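Local structure of B12-binding domain-containing protein (Kitasatospora setae, 6WTE) at residues Arg3-His14 with Phe34-Arg45; Pro100-Ser109 with Gly120-Pro128. The protein is a cobalamin-dependent radical SAM methyltransferase (TsrM) that binds cobalamin and a [4Fe-4S] cluster and probably transfers methyl groups by a non-radical route. All blocks are in the same frame, centred on the assembly; numbering follows the deposited sequence.

Contact 1 (Arg3-His14 with Phe34-Arg45)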
loop_
_atom_site.group_PDB
_atom_site.type_symbol
_atom_site.label_atom_id
_atom_site.label_comp_id
_atom_site.label_asym_id
_atom_site.label_seq_id
_atom_site.Cartn_x
_atom_site.Cartn_y
_atom_site.Cartn_z
ATOM N N ARG A 3 -29.716 6.089 -9.451
ATOM C CA ARG A 3 -28.477 5.533 -9.981
ATOM C C ARG A 3 -27.252 6.248 -9.418
ATOM O O ARG A 3 -26.156 6.135 -9.976
ATOM C CB ARG A 3 -28.491 5.569 -11.513
ATOM C CG ARG A 3 -29.585 4.686 -12.116
ATOM C CD ARG A 3 -29.484 4.556 -13.633
ATOM N NE ARG A 3 -28.358 3.718 -14.054
ATOM C CZ ARG A 3 -28.382 2.387 -14.096
ATOM N NH1 ARG A 3 -29.475 1.729 -13.733
ATOM N NH2 ARG A 3 -27.310 1.710 -14.497
ATOM N N LEU A 4 -27.417 6.952 -8.301
ATOM C CA LEU A 4 -26.358 7.757 -7.707
ATOM C C LEU A 4 -25.568 6.938 -6.692
ATOM O O LEU A 4 -26.142 6.393 -5.742
ATOM C CB LEU A 4 -26.946 8.997 -7.038
ATOM C CG LEU A 4 -25.963 9.861 -6.244
ATOM C CD1 LEU A 4 -24.853 10.388 -7.149
ATOM C CD2 LEU A 4 -26.699 11.007 -5.550
ATOM N N VAL A 5 -24.253 6.866 -6.894
ATOM C CA VAL A 5 -23.321 6.220 -5.977
ATOM C C VAL A 5 -22.391 7.289 -5.414
ATOM O O VAL A 5 -21.800 8.066 -6.173
ATOM C CB VAL A 5 -22.493 5.121 -6.676
ATOM C CG1 VAL A 5 -21.512 4.506 -5.700
ATOM C CG2 VAL A 5 -23.385 4.049 -7.284
ATOM N N LEU A 6 -22.261 7.326 -4.094
ATOM C CA LEU A 6 -21.285 8.181 -3.429
ATOM C C LEU A 6 -20.054 7.359 -3.075
ATOM O O LEU A 6 -20.183 6.250 -2.548
ATOM C CB LEU A 6 -21.866 8.798 -2.160
ATOM C CG LEU A 6 -20.826 9.450 -1.247
ATOM C CD1 LEU A 6 -20.190 10.695 -1.907
ATOM C CD2 LEU A 6 -21.452 9.772 0.100
ATOM N N LEU A 7 -18.873 7.906 -3.361
ATOM C CA LEU A 7 -17.603 7.317 -2.947
ATOM C C LEU A 7 -16.901 8.297 -2.019
ATOM O O LEU A 7 -16.743 9.472 -2.362
ATOM C CB LEU A 7 -16.721 6.986 -4.156
ATOM C CG LEU A 7 -17.334 6.032 -5.186
ATOM C CD1 LEU A 7 -16.452 5.934 -6.428
ATOM C CD2 LEU A 7 -17.526 4.642 -4.549
ATOM N N VAL A 8 -16.494 7.819 -0.843
ATOM C CA VAL A 8 -15.907 8.658 0.198
ATOM C C VAL A 8 -14.439 8.290 0.368
ATOM O O VAL A 8 -14.111 7.110 0.536
ATOM C CB VAL A 8 -16.651 8.487 1.532
ATOM C CG1 VAL A 8 -15.985 9.317 2.620
ATOM C CG2 VAL A 8 -18.126 8.866 1.381
ATOM N N ASN A 9 -13.557 9.304 0.351
ATOM C CA ASN A 9 -12.173 9.092 0.748
ATOM C C ASN A 9 -11.980 9.556 2.183
ATOM O O ASN A 9 -11.979 10.768 2.436
ATOM C CB ASN A 9 -11.202 9.828 -0.173
ATOM C CG ASN A 9 -9.766 9.532 0.185
ATOM O OD1 ASN A 9 -9.469 8.444 0.679
ATOM N ND2 ASN A 9 -8.875 10.492 -0.028
ATOM N N PRO A 10 -11.805 8.653 3.148
ATOM C CA PRO A 10 -11.585 9.061 4.539
ATOM C C PRO A 10 -10.126 9.283 4.901
ATOM O O PRO A 10 -9.837 9.594 6.062
ATOM C CB PRO A 10 -12.151 7.858 5.308
ATOM C CG PRO A 10 -11.722 6.707 4.464
ATOM C CD PRO A 10 -11.852 7.188 3.021
ATOM N N ASN A 11 -9.217 9.129 3.941
ATOM C CA ASN A 11 -7.790 9.233 4.218
ATOM C C ASN A 11 -7.447 10.632 4.709
ATOM O O ASN A 11 -7.650 11.616 3.994
ATOM C CB ASN A 11 -6.998 8.892 2.958
ATOM C CG ASN A 11 -5.545 8.569 3.249
ATOM O OD1 ASN A 11 -5.022 8.895 4.315
ATOM N ND2 ASN A 11 -4.890 7.917 2.302
ATOM N N LYS A 12 -6.945 10.731 5.937
ATOM C CA LYS A 12 -6.557 12.021 6.491
ATOM C C LYS A 12 -5.044 12.195 6.572
ATOM O O LYS A 12 -4.572 13.147 7.199
ATOM C CB LYS A 12 -7.200 12.219 7.866
ATOM C CG LYS A 12 -8.725 12.308 7.809
ATOM C CD LYS A 12 -9.322 12.741 9.137
ATOM C CE LYS A 12 -9.018 11.748 10.247
ATOM N NZ LYS A 12 -9.781 12.086 11.484
ATOM N N VAL A 13 -4.275 11.317 5.938
ATOM C CA VAL A 13 -2.820 11.391 6.004
ATOM C C VAL A 13 -2.318 12.516 5.109
ATOM O O VAL A 13 -2.674 12.594 3.927
ATOM C CB VAL A 13 -2.183 10.052 5.601
ATOM C CG1 VAL A 13 -0.676 10.212 5.423
ATOM C CG2 VAL A 13 -2.477 8.984 6.650
ATOM N N HIS A 14 -1.477 13.380 5.669
ATOM C CA HIS A 14 -0.649 14.281 4.887
ATOM C C HIS A 14 0.821 13.939 5.115
ATOM O O HIS A 14 1.200 13.540 6.219
ATOM C CB HIS A 14 -0.900 15.750 5.244
ATOM C CG HIS A 14 -2.235 16.261 4.798
ATOM N ND1 HIS A 14 -2.415 17.531 4.294
ATOM C CD2 HIS A 14 -3.456 15.674 4.785
ATOM C CE1 HIS A 14 -3.689 17.705 3.987
ATOM N NE2 HIS A 14 -4.342 16.594 4.276
ATOM N N PHE A 34 -24.068 4.548 -14.155
ATOM C CA PHE A 34 -24.340 5.150 -12.861
ATOM C C PHE A 34 -23.782 6.565 -12.793
ATOM O O PHE A 34 -22.824 6.915 -13.490
ATOM C CB PHE A 34 -23.752 4.302 -11.731
ATOM C CG PHE A 34 -24.399 2.958 -11.609
ATOM C CD1 PHE A 34 -25.596 2.811 -10.923
ATOM C CD2 PHE A 34 -23.829 1.849 -12.207
ATOM C CE1 PHE A 34 -26.204 1.578 -10.830
ATOM C CE2 PHE A 34 -24.429 0.615 -12.119
ATOM C CZ PHE A 34 -25.619 0.477 -11.427
ATOM N N GLU A 35 -24.407 7.380 -11.950
ATOM C CA GLU A 35 -23.875 8.687 -11.610
ATOM C C GLU A 35 -23.014 8.527 -10.364
ATOM O O GLU A 35 -23.432 7.881 -9.399
ATOM C CB GLU A 35 -25.007 9.686 -11.363
ATOM C CG GLU A 35 -24.543 11.093 -11.042
ATOM C CD GLU A 35 -25.697 12.023 -10.724
ATOM O OE1 GLU A 35 -26.830 11.525 -10.554
ATOM O OE2 GLU A 35 -25.470 13.249 -10.637
ATOM N N VAL A 36 -21.805 9.085 -10.393
ATOM C CA VAL A 36 -20.852 8.923 -9.304
ATOM C C VAL A 36 -20.452 10.291 -8.782
ATOM O O VAL A 36 -20.085 11.178 -9.561
ATOM C CB VAL A 36 -19.601 8.143 -9.745
ATOM C CG1 VAL A 36 -18.706 7.912 -8.550
ATOM C CG2 VAL A 36 -19.999 6.835 -10.395
ATOM N N GLU A 37 -20.493 10.453 -7.467
ATOM C CA GLU A 37 -19.942 11.622 -6.802
ATOM C C GLU A 37 -18.928 11.177 -5.758
ATOM O O GLU A 37 -19.138 10.178 -5.060
ATOM C CB GLU A 37 -21.054 12.463 -6.172
ATOM C CG GLU A 37 -21.960 13.062 -7.231
ATOM C CD GLU A 37 -23.032 13.971 -6.669
ATOM O OE1 GLU A 37 -23.515 13.725 -5.547
ATOM O OE2 GLU A 37 -23.388 14.936 -7.364
ATOM N N VAL A 38 -17.818 11.907 -5.679
ATOM C CA VAL A 38 -16.727 11.626 -4.753
ATOM C C VAL A 38 -16.718 12.706 -3.686
ATOM O O VAL A 38 -16.792 13.901 -3.994
ATOM C CB VAL A 38 -15.365 11.574 -5.470
ATOM C CG1 VAL A 38 -14.226 11.399 -4.454
ATOM C CG2 VAL A 38 -15.349 10.457 -6.501
ATOM N N LEU A 39 -16.619 12.290 -2.438
ATOM C CA LEU A 39 -16.464 13.209 -1.321
ATOM C C LEU A 39 -15.091 12.924 -0.728
ATOM O O LEU A 39 -14.888 11.885 -0.092
ATOM C CB LEU A 39 -17.594 13.017 -0.311
ATOM C CG LEU A 39 -18.073 14.207 0.498
ATOM C CD1 LEU A 39 -18.446 15.357 -0.432
ATOM C CD2 LEU A 39 -19.278 13.767 1.321
ATOM N N ASP A 40 -14.133 13.810 -0.985
ATOM C CA ASP A 40 -12.746 13.592 -0.585
ATOM C C ASP A 40 -12.470 14.406 0.676
ATOM O O ASP A 40 -12.443 15.640 0.634
ATOM C CB ASP A 40 -11.794 13.972 -1.717
ATOM C CG ASP A 40 -10.378 13.513 -1.462
ATOM O OD1 ASP A 40 -10.100 13.052 -0.341
ATOM O OD2 ASP A 40 -9.550 13.601 -2.389
ATOM N N LEU A 41 -12.258 13.712 1.794
ATOM C CA LEU A 41 -12.083 14.370 3.082
ATOM C C LEU A 41 -10.634 14.714 3.386
ATOM O O LEU A 41 -10.369 15.345 4.417
ATOM C CB LEU A 41 -12.650 13.486 4.202
ATOM C CG LEU A 41 -14.111 13.062 4.025
ATOM C CD1 LEU A 41 -14.580 12.181 5.180
ATOM C CD2 LEU A 41 -15.018 14.278 3.880
ATOM N N THR A 42 -9.698 14.341 2.507
ATOM C CA THR A 42 -8.281 14.578 2.779
ATOM C C THR A 42 -7.989 16.063 2.969
ATOM O O THR A 42 -7.236 16.444 3.871
ATOM C CB THR A 42 -7.433 14.002 1.646
ATOM O OG1 THR A 42 -7.698 12.600 1.536
ATOM C CG2 THR A 42 -5.934 14.221 1.903
ATOM N N PHE A 43 -8.585 16.916 2.139
ATOM C CA PHE A 43 -8.397 18.354 2.260
ATOM C C PHE A 43 -9.469 19.007 3.126
ATOM O O PHE A 43 -9.618 20.233 3.102
ATOM C CB PHE A 43 -8.367 18.999 0.870
ATOM C CG PHE A 43 -7.477 18.283 -0.114
ATOM C CD1 PHE A 43 -6.120 18.156 0.118
ATOM C CD2 PHE A 43 -8.006 17.736 -1.273
ATOM C CE1 PHE A 43 -5.297 17.491 -0.791
ATOM C CE2 PHE A 43 -7.192 17.078 -2.183
ATOM C CZ PHE A 43 -5.836 16.954 -1.941
ATOM N N ARG A 44 -10.213 18.214 3.895
ATOM C CA ARG A 44 -11.200 18.713 4.846
ATOM C C ARG A 44 -10.995 18.067 6.210
ATOM O O ARG A 44 -11.954 17.803 6.944
ATOM C CB ARG A 44 -12.618 18.463 4.335
ATOM C CG ARG A 44 -12.925 19.086 2.977
ATOM C CD ARG A 44 -13.052 20.602 3.062
ATOM N NE ARG A 44 -14.115 21.024 3.972
ATOM C CZ ARG A 44 -15.371 21.252 3.597
ATOM N NH1 ARG A 44 -15.725 21.096 2.328
ATOM N NH2 ARG A 44 -16.278 21.631 4.490
ATOM N N ARG A 45 -9.729 17.820 6.576
ATOM C CA ARG A 45 -9.423 17.096 7.809
ATOM C C ARG A 45 -10.028 17.771 9.027
ATOM O O ARG A 45 -10.460 17.098 9.971
ATOM C CB ARG A 45 -7.910 16.989 8.007
ATOM C CG ARG A 45 -7.178 16.221 6.955
ATOM C CD ARG A 45 -5.770 15.880 7.426
ATOM N NE ARG A 45 -4.891 17.041 7.569
ATOM C CZ ARG A 45 -3.642 16.971 8.021
ATOM N NH1 ARG A 45 -2.903 18.065 8.121
ATOM N NH2 ARG A 45 -3.129 15.798 8.379
#
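H14 and R45 meet from opposite directions beyond the strand ends, the guanidinium lying flat on one face of the imidazole with planes 15° apart and centres 3.6 Å apart. The same ring is fixed at its edge, where NE2 donates in the ring plane to T42 O (2.9 Å, nearly straight at 171°), while R45 NH2 reaches back to K12 O at 3.2 Å. Replacing H14 by an alanine is likely to leave T42 O without this donor and the R45 guanidinium without the ring it lies on, held by K12 O but freer to swing. T42 also uses its hydroxyl, OG1 donating to N11 O at 2.6 Å. These loops follow neighbouring parallel strands, 4-9 and 35-40, of a right-handed beta-alpha-beta unit in the Rossmann-like B12-binding domain, laddered by alternating backbone bonds from R3 to L41. At the ladder's end N9, with CG anti to the backbone N (chi1 -176°), runs alongside D40 and sends ND2 to D40 OD1 at 2.9 Å. T42 N reaches that oxygen from the other face, closing an Asx turn, and Y212 holds D40 OD2. At the far end the R3 guanidinium stacks on F34, centres 4.3 Å apart, with R3 NE bonded to G33 O. Further out, N11 ND2 hydrogen-bonds cobalamin.

Contact 2 (Pro100-Ser109 with Gly120-Pro128)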
loop_
_atom_site.group_PDB
_atom_site.type_symbol
_atom_site.label_atom_id
_atom_site.label_comp_id
_atom_site.label_asym_id
_atom_site.label_seq_id
_atom_site.Cartn_x
_atom_site.Cartn_y
_atom_site.Cartn_z
ATOM N N PRO A 100 -27.042 1.655 2.016
ATOM C CA PRO A 100 -26.024 0.691 2.444
ATOM C C PRO A 100 -24.629 1.241 2.208
ATOM O O PRO A 100 -24.390 2.020 1.284
ATOM C CB PRO A 100 -26.295 -0.533 1.562
ATOM C CG PRO A 100 -26.931 0.044 0.330
ATOM C CD PRO A 100 -27.769 1.201 0.818
ATOM N N VAL A 101 -23.706 0.836 3.073
ATOM C CA VAL A 101 -22.305 1.219 2.981
ATOM C C VAL A 101 -21.510 -0.015 2.582
ATOM O O VAL A 101 -21.680 -1.089 3.174
ATOM C CB VAL A 101 -21.792 1.803 4.307
ATOM C CG1 VAL A 101 -20.298 2.124 4.201
ATOM C CG2 VAL A 101 -22.588 3.052 4.682
ATOM N N VAL A 102 -20.642 0.137 1.580
ATOM C CA VAL A 102 -19.731 -0.919 1.162
ATOM C C VAL A 102 -18.309 -0.418 1.352
ATOM O O VAL A 102 -17.990 0.728 1.003
ATOM C CB VAL A 102 -19.971 -1.366 -0.299
ATOM C CG1 VAL A 102 -19.899 -0.177 -1.260
ATOM C CG2 VAL A 102 -18.952 -2.443 -0.711
ATOM N N GLY A 103 -17.460 -1.277 1.912
ATOM C CA GLY A 103 -16.061 -0.969 2.135
ATOM C C GLY A 103 -15.167 -1.701 1.151
ATOM O O GLY A 103 -15.518 -2.769 0.644
ATOM N N GLY A 104 -14.004 -1.117 0.886
ATOM C CA GLY A 104 -12.988 -1.725 0.046
ATOM C C GLY A 104 -11.685 -1.000 0.297
ATOM O O GLY A 104 -11.629 -0.052 1.084
ATOM N N GLY A 105 -10.633 -1.452 -0.371
ATOM C CA GLY A 105 -9.309 -0.874 -0.213
ATOM C C GLY A 105 -8.245 -1.950 -0.112
ATOM O O GLY A 105 -8.523 -3.121 0.145
ATOM N N ILE A 106 -6.992 -1.547 -0.343
ATOM C CA ILE A 106 -5.895 -2.492 -0.160
ATOM C C ILE A 106 -5.734 -2.830 1.323
ATOM O O ILE A 106 -5.806 -4.001 1.712
ATOM C CB ILE A 106 -4.597 -1.965 -0.809
ATOM C CG1 ILE A 106 -3.373 -2.724 -0.295
ATOM C CG2 ILE A 106 -4.432 -0.449 -0.638
ATOM C CD1 ILE A 106 -3.413 -4.231 -0.500
ATOM N N GLY A 107 -5.566 -1.816 2.177
ATOM C CA GLY A 107 -5.555 -2.076 3.613
ATOM C C GLY A 107 -6.811 -2.785 4.086
ATOM O O GLY A 107 -6.747 -3.716 4.898
ATOM N N PHE A 108 -7.966 -2.370 3.569
ATOM C CA PHE A 108 -9.218 -3.051 3.895
ATOM C C PHE A 108 -9.150 -4.540 3.569
ATOM O O PHE A 108 -9.587 -5.386 4.365
ATOM C CB PHE A 108 -10.354 -2.377 3.129
ATOM C CG PHE A 108 -11.722 -2.885 3.484
ATOM C CD1 PHE A 108 -12.442 -2.295 4.511
ATOM C CD2 PHE A 108 -12.305 -3.927 2.773
ATOM C CE1 PHE A 108 -13.714 -2.745 4.830
ATOM C CE2 PHE A 108 -13.583 -4.383 3.103
ATOM C CZ PHE A 108 -14.277 -3.790 4.121
ATOM N N SER A 109 -8.581 -4.883 2.413
ATOM C CA SER A 109 -8.523 -6.265 1.947
ATOM C C SER A 109 -7.564 -7.141 2.747
ATOM O O SER A 109 -7.575 -8.365 2.556
ATOM C CB SER A 109 -8.132 -6.291 0.465
ATOM O OG SER A 109 -9.157 -5.721 -0.338
ATOM N N GLY A 120 -19.361 -1.854 11.172
ATOM C CA GLY A 120 -20.805 -1.978 11.229
ATOM C C GLY A 120 -21.496 -1.694 9.918
ATOM O O GLY A 120 -22.600 -1.138 9.914
ATOM N N ILE A 121 -20.876 -2.053 8.799
ATOM C CA ILE A 121 -21.390 -1.714 7.479
ATOM C C ILE A 121 -21.975 -2.963 6.831
ATOM O O ILE A 121 -21.756 -4.089 7.276
ATOM C CB ILE A 121 -20.313 -1.070 6.581
ATOM C CG1 ILE A 121 -19.126 -2.025 6.370
ATOM C CG2 ILE A 121 -19.861 0.248 7.177
ATOM C CD1 ILE A 121 -18.015 -1.463 5.450
ATOM N N GLU A 122 -22.733 -2.748 5.753
ATOM C CA GLU A 122 -23.479 -3.829 5.122
ATOM C C GLU A 122 -22.599 -4.737 4.274
ATOM O O GLU A 122 -22.796 -5.958 4.266
ATOM C CB GLU A 122 -24.599 -3.247 4.257
ATOM C CG GLU A 122 -25.833 -2.789 5.022
ATOM C CD GLU A 122 -25.688 -1.419 5.666
ATOM O OE1 GLU A 122 -24.718 -0.688 5.371
ATOM O OE2 GLU A 122 -26.575 -1.060 6.460
ATOM N N TYR A 123 -21.643 -4.172 3.535
ATOM C CA TYR A 123 -20.952 -4.929 2.503
ATOM C C TYR A 123 -19.466 -4.624 2.518
ATOM O O TYR A 123 -19.030 -3.547 2.930
ATOM C CB TYR A 123 -21.509 -4.634 1.103
ATOM C CG TYR A 123 -22.993 -4.847 1.019
ATOM C CD1 TYR A 123 -23.535 -6.110 1.199
ATOM C CD2 TYR A 123 -23.852 -3.783 0.775
ATOM C CE1 TYR A 123 -24.902 -6.316 1.134
ATOM C CE2 TYR A 123 -25.217 -3.977 0.708
ATOM C CZ TYR A 123 -25.736 -5.244 0.891
ATOM O OH TYR A 123 -27.094 -5.444 0.828
ATOM N N GLY A 124 -18.700 -5.586 2.016
ATOM C CA GLY A 124 -17.274 -5.404 1.846
ATOM C C GLY A 124 -16.782 -6.112 0.601
ATOM O O GLY A 124 -17.395 -7.062 0.109
ATOM N N VAL A 125 -15.652 -5.628 0.089
ATOM C CA VAL A 125 -15.018 -6.211 -1.086
ATOM C C VAL A 125 -13.545 -6.426 -0.781
ATOM O O VAL A 125 -12.880 -5.529 -0.250
ATOM C CB VAL A 125 -15.182 -5.321 -2.335
ATOM C CG1 VAL A 125 -14.430 -5.919 -3.506
ATOM C CG2 VAL A 125 -16.664 -5.162 -2.684
ATOM N N LYS A 126 -13.043 -7.612 -1.109
ATOM C CA LYS A 126 -11.634 -7.956 -0.958
ATOM C C LYS A 126 -10.999 -7.989 -2.344
ATOM O O LYS A 126 -11.454 -8.733 -3.218
ATOM C CB LYS A 126 -11.487 -9.305 -0.253
ATOM C CG LYS A 126 -10.065 -9.755 -0.019
ATOM C CD LYS A 126 -10.045 -11.176 0.560
ATOM C CE LYS A 126 -8.614 -11.613 0.910
ATOM N NZ LYS A 126 -8.139 -11.113 2.228
ATOM N N GLY A 127 -9.967 -7.173 -2.552
ATOM C CA GLY A 127 -9.308 -7.107 -3.837
ATOM C C GLY A 127 -9.902 -6.040 -4.741
ATOM O O GLY A 127 -10.667 -5.179 -4.295
ATOM N N PRO A 128 -9.568 -6.084 -6.036
ATOM C CA PRO A 128 -10.072 -5.060 -6.967
ATOM C C PRO A 128 -11.591 -4.990 -6.932
ATOM O O PRO A 128 -12.280 -6.011 -6.926
ATOM C CB PRO A 128 -9.567 -5.539 -8.333
ATOM C CG PRO A 128 -8.388 -6.418 -8.019
ATOM C CD PRO A 128 -8.695 -7.070 -6.697
HETATM O O HOH W 1 -11.238 -3.987 -1.915
#
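A bend at chi2 (80°) folds the E122 side chain back toward P100, and OE1 accepts from V101 N at 2.9 Å in a nearly straight bond, the donor coming from above the carboxylate plane; R94 pairs with the same oxygen. I121, with CG1 wedged between its backbone N and carbonyl carbon (chi1 60°), sets CG2 against V101 CG1 at 3.5 Å and brings CD1 to G103 N at 3.6 Å. Parallel bridges then pair V102 with Y123 and G103 with G124; V102 CG2 rests on Y123 CB. The F108 ring lies with one face under the G103-G104 peptide and turns its edge to V125 O, CD2 3.5 Å away. S109 OG donates to G105 O and accepts from G127 N at 2.8 Å, and one water ties G105 N and S109 OG to V125 O and G127 O. K126 NZ binds S109 O at 2.8 Å and forms a salt bridge with D238. Cobalamin touches V102, G104, G105 and I106, so the glycine-rich strand end forms part of its pocket. Strand 63-67 flanks strand 101-104 on the side away from 123-124, helix 130-141 packs on V102, Y123 and V125, and helix 112-119 packs on F108.

Contacts 1 and 2 belong to one sheet of the B12-binding domain, their centres 15 Å apart and their nearest atoms about 6 Å apart without touching. They follow in series along the chain, contact 1 closing before contact 2 opens. Strand 63-67 lies between them, bonded to strand 4-9 on one side and to strand 101-104 on the other, so the parallel order runs 35-40, 4-9, 63-67, 101-104, 123-124. Helix 130-141 reaches both, touching V5 and F34 in contact 1 and V102 and V125 in contact 2. Residues at the C-terminal ends of strands 4-9 and 101-104 approach the same cobalamin, so both contacts contribute to one cobalamin pocket.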